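Uncharacterized protein (Psychrobacter arcticus, PDB 2PN2) probably acts in the osmotic and oxidative stress response, as an OsmC-family protein whose relatives reduce organic hydroperoxides. Local coordinates at residues Thr67-Cys72 with Ser107-Ala112; Val95-Val98 with Pro103-Val106. All coordinates share one frame; numbering follows the deposited sequence.

Contact 1 (Thr67-Cys72 with Ser107-Ala112); sequences TSLASC and SEVHIA
His-110 NE2 donates to Glu-108 OE1 at 2.6 Å in strand 105-114, while the residues that alternate with them, Val-109 and Ile-111, meet Leu-69 and Ala-70 of helix 61-83. This is the alpha/beta core of the OsmC fold, a long helix laid on a sheet; the two segments run at 40° to one another, with their axes 9.2 Å apart. No hydrogen bond spans the gap, and the contact is purely apolar and buried. Leu-69 does most of the reaching. Its CG is anti to the backbone N (chi1 -178°), which brings one methyl, CD2, up against two strand side chains at once: it lies 4.1 Å from Val-109 CG1 and equally far from Ile-111 CD1, passing Ile-111 nearly at a right angle. Ala-70, one residue on, sits where the backbones come closer and meets the other branch of the isoleucine. Gln-146 of the neighbouring strand also touches Leu-69, and Ser-71 and Thr-67 hydrogen-bond Thr-33 and Ser-23 of the second subunit, so the helix lies between sheet and partner chain. Further along it, Cys-72 packs on Cys-134, a pairing that recalls the two cysteines of OsmC peroxidases. With chi1 of Ile-111 at -52°, its CG2 stands anti to the backbone N and rests 4.1 Å from Ala-70 CB.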
ATOM      1  N   THR A  67      -2.899  -4.111  -3.232  1.00 42.06           N
ATOM      2  CA  THR A  67      -4.211  -3.446  -3.297  1.00 41.95           C
ATOM      3  C   THR A  67      -4.147  -1.949  -3.647  1.00 41.46           C
ATOM      4  O   THR A  67      -5.016  -1.454  -4.367  1.00 42.17           O
ATOM      5  CB  THR A  67      -5.005  -3.679  -1.995  1.00 44.62           C
ATOM      6  OG1 THR A  67      -4.983  -5.080  -1.707  1.00 45.66           O
ATOM      7  CG2 THR A  67      -6.451  -3.176  -2.124  1.00 39.99           C
ATOM      8  N   SER A  68      -3.140  -1.239  -3.142  1.00 42.30           N
ATOM      9  CA  SER A  68      -2.942   0.187  -3.450  1.00 40.13           C
ATOM     10  C   SER A  68      -2.765   0.427  -4.954  1.00 40.13           C
ATOM     11  O   SER A  68      -3.259   1.423  -5.455  1.00 42.04           O
ATOM     12  CB  SER A  68      -1.768   0.813  -2.660  1.00 43.76           C
ATOM     13  OG  SER A  68      -0.508   0.441  -3.173  1.00 42.92           O
ATOM     14  N   LEU A  69      -2.110  -0.513  -5.657  1.00 41.23           N
ATOM     15  CA  LEU A  69      -1.938  -0.435  -7.101  1.00 40.73           C
ATOM     16  C   LEU A  69      -3.283  -0.453  -7.785  1.00 40.71           C
ATOM     17  O   LEU A  69      -3.541   0.399  -8.615  1.00 40.72           O
ATOM     18  CB  LEU A  69      -1.092  -1.594  -7.660  1.00 41.72           C
ATOM     19  CG  LEU A  69      -0.828  -1.566  -9.179  1.00 42.00           C
ATOM     20  CD1 LEU A  69      -0.227  -0.184  -9.643  1.00 36.44           C
ATOM     21  CD2 LEU A  69       0.118  -2.731  -9.548  1.00 40.71           C
ATOM     22  N   ALA A  70      -4.130  -1.416  -7.407  1.00 40.53           N
ATOM     23  CA  ALA A  70      -5.489  -1.546  -7.957  1.00 42.06           C
ATOM     24  C   ALA A  70      -6.355  -0.323  -7.631  1.00 41.52           C
ATOM     25  O   ALA A  70      -7.087   0.174  -8.492  1.00 40.50           O
ATOM     26  CB  ALA A  70      -6.158  -2.824  -7.462  1.00 38.90           C
ATOM     27  N   SER A  71      -6.273   0.155  -6.399  1.00 41.89           N
ATOM     28  CA  SER A  71      -7.006   1.381  -6.002  1.00 39.36           C
ATOM     29  C   SER A  71      -6.580   2.595  -6.811  1.00 39.19           C
ATOM     30  O   SER A  71      -7.425   3.387  -7.243  1.00 37.70           O
ATOM     31  CB  SER A  71      -6.818   1.690  -4.524  1.00 41.06           C
ATOM     32  OG  SER A  71      -7.590   0.792  -3.777  1.00 40.55           O
ATOM     33  N   CYS A  72      -5.276   2.717  -7.030  1.00 39.70           N
ATOM     34  CA  CYS A  72      -4.718   3.811  -7.804  1.00 41.88           C
ATOM     35  C   CYS A  72      -5.215   3.765  -9.255  1.00 39.39           C
ATOM     36  O   CYS A  72      -5.624   4.796  -9.810  1.00 40.67           O
ATOM     37  CB  CYS A  72      -3.196   3.765  -7.754  1.00 42.38           C
ATOM     38  SG  CYS A  72      -2.451   5.181  -8.487  1.00 44.12           S
ATOM     39  N   SER A 107       6.590 -10.080  -6.707  1.00 41.74           N
ATOM     40  CA  SER A 107       7.111 -10.296  -8.074  1.00 41.21           C
ATOM     41  C   SER A 107       6.049 -10.002  -9.153  1.00 40.91           C
ATOM     42  O   SER A 107       6.398  -9.615 -10.267  1.00 37.22           O
ATOM     43  CB  SER A 107       7.644 -11.717  -8.236  1.00 41.91           C
ATOM     44  OG  SER A 107       6.623 -12.700  -8.042  1.00 45.94           O
ATOM     45  N   GLU A 108       4.769 -10.255  -8.858  1.00 40.46           N
ATOM     46  CA  GLU A 108       3.696  -9.957  -9.801  1.00 40.41           C
ATOM     47  C   GLU A 108       2.456  -9.474  -9.061  1.00 39.96           C
ATOM     48  O   GLU A 108       2.212  -9.880  -7.909  1.00 40.66           O
ATOM     49  CB  GLU A 108       3.324 -11.191 -10.657  1.00 38.63           C
ATOM     50  CG  GLU A 108       4.500 -12.016 -11.199  1.00 40.94           C
ATOM     51  CD  GLU A 108       4.081 -13.193 -12.085  1.00 41.13           C
ATOM     52  OE1 GLU A 108       2.899 -13.303 -12.470  1.00 42.83           O
ATOM     53  OE2 GLU A 108       4.963 -14.003 -12.410  1.00 52.21           O
ATOM     54  N   VAL A 109       1.713  -8.569  -9.699  1.00 37.87           N
ATOM     55  CA  VAL A 109       0.394  -8.159  -9.206  1.00 38.73           C
ATOM     56  C   VAL A 109      -0.549  -8.278 -10.387  1.00 39.74           C
ATOM     57  O   VAL A 109      -0.359  -7.583 -11.416  1.00 39.47           O
ATOM     58  CB  VAL A 109       0.357  -6.736  -8.641  1.00 38.60           C
ATOM     59  CG1 VAL A 109      -1.061  -6.388  -8.217  1.00 40.34           C
ATOM     60  CG2 VAL A 109       1.316  -6.581  -7.463  1.00 39.70           C
ATOM     61  N   HIS A 110      -1.537  -9.164 -10.274  1.00 40.44           N
ATOM     62  CA  HIS A 110      -2.530  -9.352 -11.344  1.00 42.14           C
ATOM     63  C   HIS A 110      -3.795  -8.647 -10.908  1.00 44.07           C
ATOM     64  O   HIS A 110      -4.276  -8.881  -9.787  1.00 46.03           O
ATOM     65  CB  HIS A 110      -2.815 -10.825 -11.660  1.00 42.26           C
ATOM     66  CG  HIS A 110      -1.592 -11.654 -11.898  1.00 40.50           C
ATOM     67  ND1 HIS A 110      -1.611 -13.029 -11.822  1.00 45.18           N
ATOM     68  CD2 HIS A 110      -0.301 -11.308 -12.135  1.00 39.57           C
ATOM     69  CE1 HIS A 110      -0.398 -13.498 -12.062  1.00 49.20           C
ATOM     70  NE2 HIS A 110       0.417 -12.475 -12.243  1.00 46.65           N
ATOM     71  N   ILE A 111      -4.311  -7.771 -11.769  1.00 44.49           N
ATOM     72  CA  ILE A 111      -5.504  -6.971 -11.496  1.00 44.30           C
ATOM     73  C   ILE A 111      -6.499  -7.272 -12.607  1.00 42.97           C
ATOM     74  O   ILE A 111      -6.221  -6.986 -13.761  1.00 42.54           O
ATOM     75  CB  ILE A 111      -5.198  -5.445 -11.448  1.00 45.92           C
ATOM     76  CG1 ILE A 111      -4.045  -5.124 -10.489  1.00 47.97           C
ATOM     77  CG2 ILE A 111      -6.456  -4.626 -11.086  1.00 43.21           C
ATOM     78  CD1 ILE A 111      -2.676  -5.250 -11.119  1.00 55.43           C
ATOM     79  N   ALA A 112      -7.613  -7.920 -12.262  1.00 41.91           N
ATOM     80  CA  ALA A 112      -8.682  -8.238 -13.210  1.00 42.74           C
ATOM     81  C   ALA A 112      -9.777  -7.199 -12.985  1.00 41.68           C
ATOM     82  O   ALA A 112     -10.454  -7.225 -11.947  1.00 40.06           O
ATOM     83  CB  ALA A 112      -9.220  -9.652 -12.978  1.00 42.04           C
TER

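Contact 2 (Val95-Val98 with Pro103-Val106); sequences VTKV and PRRV. With SO4 (sulfate ion), chain D.
A sulfate site, its anion probably taken from the crystallisation liquor, brings Lys-97 and Arg-104 together at the surface. The Arg-104 guanidinium meets the ion at its edge, close to its own plane. NE donates to sulfate O4 at 3.0 Å (N-H...O 145°), and NH2 adds weak bonds to O4 and O1. Lys-97 NZ comes to O1 from the other segment, a weak bond of 3.3 Å. The shared anion, with Asp-63 also paired to the lysine, probably offsets the like charges, Lys-97 NZ and Arg-104 NH2 being 4.4 Å apart. Lys-97 starts with CG between the backbone N and the carbonyl carbon (chi1 73°) and runs straight from there to NZ; Arg-104 is extended as far as NE. The strongest polar partner of Lys-97 is Thr-62 OG1, which, like Ser-60 OG, also hydrogen-bonds the sulfate. The backbones that carry these side chains belong to the beta hairpin of strands 92-100 and 105-114, near its turn. Val-98 O lies 3.7 Å from Val-106 CA with no hydrogen bond between the two residues, just ahead of the classic bulge in which Ser-107 and Glu-108 both face Val-98. Instead Val-106 N donates to Ser-139 OG of the second subunit. Arg-105 turns back on the loop: its NH1, 3.1 Å from Pro-103 O, lies in the carbonyl plane on a lone pair, although that oxygen is tilted 28° from the guanidinium plane.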
ATOM      1  N   VAL A  95      -7.560  -8.563  -7.141  1.00 42.14           N
ATOM      2  CA  VAL A  95      -6.121  -8.412  -7.020  1.00 41.22           C
ATOM      3  C   VAL A  95      -5.550  -9.733  -6.582  1.00 41.08           C
ATOM      4  O   VAL A  95      -6.029 -10.341  -5.615  1.00 40.88           O
ATOM      5  CB  VAL A  95      -5.741  -7.330  -5.980  1.00 41.22           C
ATOM      6  CG1 VAL A  95      -4.187  -7.151  -5.920  1.00 39.85           C
ATOM      7  CG2 VAL A  95      -6.415  -5.979  -6.295  1.00 42.61           C
ATOM      8  N   THR A  96      -4.551 -10.198  -7.322  1.00 40.94           N
ATOM      9  CA  THR A  96      -3.851 -11.438  -7.003  1.00 41.07           C
ATOM     10  C   THR A  96      -2.383 -11.055  -6.940  1.00 42.24           C
ATOM     11  O   THR A  96      -1.921 -10.321  -7.797  1.00 41.30           O
ATOM     12  CB  THR A  96      -4.136 -12.513  -8.101  1.00 39.36           C
ATOM     13  OG1 THR A  96      -5.515 -12.920  -8.028  1.00 45.52           O
ATOM     14  CG2 THR A  96      -3.267 -13.733  -7.917  1.00 39.75           C
ATOM     15  N   LYS A  97      -1.655 -11.515  -5.925  1.00 43.91           N
ATOM     16  CA  LYS A  97      -0.223 -11.212  -5.839  1.00 44.46           C
ATOM     17  C   LYS A  97       0.573 -12.491  -5.933  1.00 45.05           C
ATOM     18  O   LYS A  97       0.100 -13.548  -5.495  1.00 43.27           O
ATOM     19  CB  LYS A  97       0.140 -10.432  -4.562  1.00 48.00           C
ATOM     20  CG  LYS A  97       0.106 -11.234  -3.273  1.00 52.51           C
ATOM     21  CD  LYS A  97       0.662 -10.469  -2.086  1.00 47.11           C
ATOM     22  CE  LYS A  97       0.755 -11.435  -0.914  1.00 44.39           C
ATOM     23  NZ  LYS A  97       1.027 -10.728   0.341  1.00 44.67           N
ATOM     24  N   VAL A  98       1.770 -12.381  -6.511  1.00 43.93           N
ATOM     25  CA  VAL A  98       2.736 -13.466  -6.546  1.00 42.99           C
ATOM     26  C   VAL A  98       3.976 -12.921  -5.828  1.00 42.57           C
ATOM     27  O   VAL A  98       4.376 -11.752  -6.032  1.00 39.54           O
ATOM     28  CB  VAL A  98       3.105 -13.908  -7.976  1.00 42.92           C
ATOM     29  CG1 VAL A  98       4.079 -15.128  -7.944  1.00 40.44           C
ATOM     30  CG2 VAL A  98       1.835 -14.264  -8.767  1.00 43.25           C
ATOM     31  N   PRO A 103      15.450 -12.124  -1.595  1.00 42.54           N
ATOM     32  CA  PRO A 103      14.595 -11.872  -0.429  1.00 41.33           C
ATOM     33  C   PRO A 103      13.099 -11.901  -0.719  1.00 41.16           C
ATOM     34  O   PRO A 103      12.689 -11.671  -1.866  1.00 38.35           O
ATOM     35  CB  PRO A 103      14.994 -10.442  -0.032  1.00 42.23           C
ATOM     36  CG  PRO A 103      15.310  -9.791  -1.315  1.00 42.48           C
ATOM     37  CD  PRO A 103      15.927 -10.850  -2.185  1.00 42.47           C
ATOM     38  N   ARG A 104      12.291 -12.164   0.315  1.00 38.47           N
ATOM     39  CA  ARG A 104      10.836 -12.123   0.174  1.00 39.71           C
ATOM     40  C   ARG A 104      10.421 -10.731  -0.356  1.00 39.97           C
ATOM     41  O   ARG A 104      10.823  -9.710   0.200  1.00 37.76           O
ATOM     42  CB  ARG A 104      10.119 -12.430   1.501  1.00 39.46           C
ATOM     43  CG  ARG A 104       8.573 -12.355   1.410  1.00 42.81           C
ATOM     44  CD  ARG A 104       7.874 -12.996   2.626  1.00 45.30           C
ATOM     45  NE  ARG A 104       6.407 -12.843   2.545  1.00 54.94           N
ATOM     46  CZ  ARG A 104       5.576 -13.612   1.826  1.00 51.98           C
ATOM     47  NH1 ARG A 104       6.011 -14.636   1.099  1.00 43.36           N
ATOM     48  NH2 ARG A 104       4.271 -13.348   1.838  1.00 54.94           N
ATOM     49  N   ARG A 105       9.646 -10.714  -1.440  1.00 36.49           N
ATOM     50  CA  ARG A 105       9.196  -9.479  -2.084  1.00 39.23           C
ATOM     51  C   ARG A 105       8.091  -9.845  -3.073  1.00 38.14           C
ATOM     52  O   ARG A 105       7.946 -11.017  -3.423  1.00 40.60           O
ATOM     53  CB  ARG A 105      10.367  -8.813  -2.840  1.00 39.05           C
ATOM     54  CG  ARG A 105      10.919  -9.684  -3.983  1.00 37.83           C
ATOM     55  CD  ARG A 105      12.210  -9.214  -4.626  1.00 41.43           C
ATOM     56  NE  ARG A 105      12.444 -10.039  -5.825  1.00 39.83           N
ATOM     57  CZ  ARG A 105      13.138 -11.182  -5.875  1.00 45.80           C
ATOM     58  NH1 ARG A 105      13.726 -11.702  -4.802  1.00 45.07           N
ATOM     59  NH2 ARG A 105      13.236 -11.826  -7.041  1.00 43.69           N
ATOM     60  N   VAL A 106       7.352  -8.841  -3.520  1.00 38.40           N
ATOM     61  CA  VAL A 106       6.298  -8.985  -4.544  1.00 38.91           C
ATOM     62  C   VAL A 106       6.996  -9.093  -5.906  1.00 39.87           C
ATOM     63  O   VAL A 106       7.921  -8.316  -6.193  1.00 39.44           O
ATOM     64  CB  VAL A 106       5.336  -7.763  -4.551  1.00 41.54           C
ATOM     65  CG1 VAL A 106       4.211  -7.922  -5.622  1.00 37.79           C
ATOM     66  CG2 VAL A 106       4.708  -7.534  -3.154  1.00 38.91           C
TER
HETATM   67  S   SO4 D 139       3.797 -10.075   3.845  1.00 64.21           S
HETATM   68  O1  SO4 D 139       2.600 -10.639   3.215  1.00 68.33           O
HETATM   69  O2  SO4 D 139       3.599  -8.653   4.152  1.00 50.02           O
HETATM   70  O3  SO4 D 139       4.013 -10.800   5.094  1.00 70.05           O
HETATM   71  O4  SO4 D 139       4.950 -10.252   2.969  1.00 64.60           O

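From the N terminus, the chain passes through the three-stranded sheet 23-47 and enters helix 61-83, which supplies the first half of contact 1. It then runs into strand 92-100, turns, and returns as strand 105-114. Contact 2 closes that short hairpin loop and is nested inside the longer loop that contact 1 closes. The two contacts share strand 105-114: its start belongs to contact 2 and its middle to contact 1. His-110 N, 2.8 Å from Thr-96 O, probably hydrogen-bonds it, and Val-95 CG2 packs 3.4 Å from Ala-70 CB. Together they tie helix 61-83 to the hairpin, and both also touch the second subunit, where Val-95 pairs antiparallel with a strand of that chain.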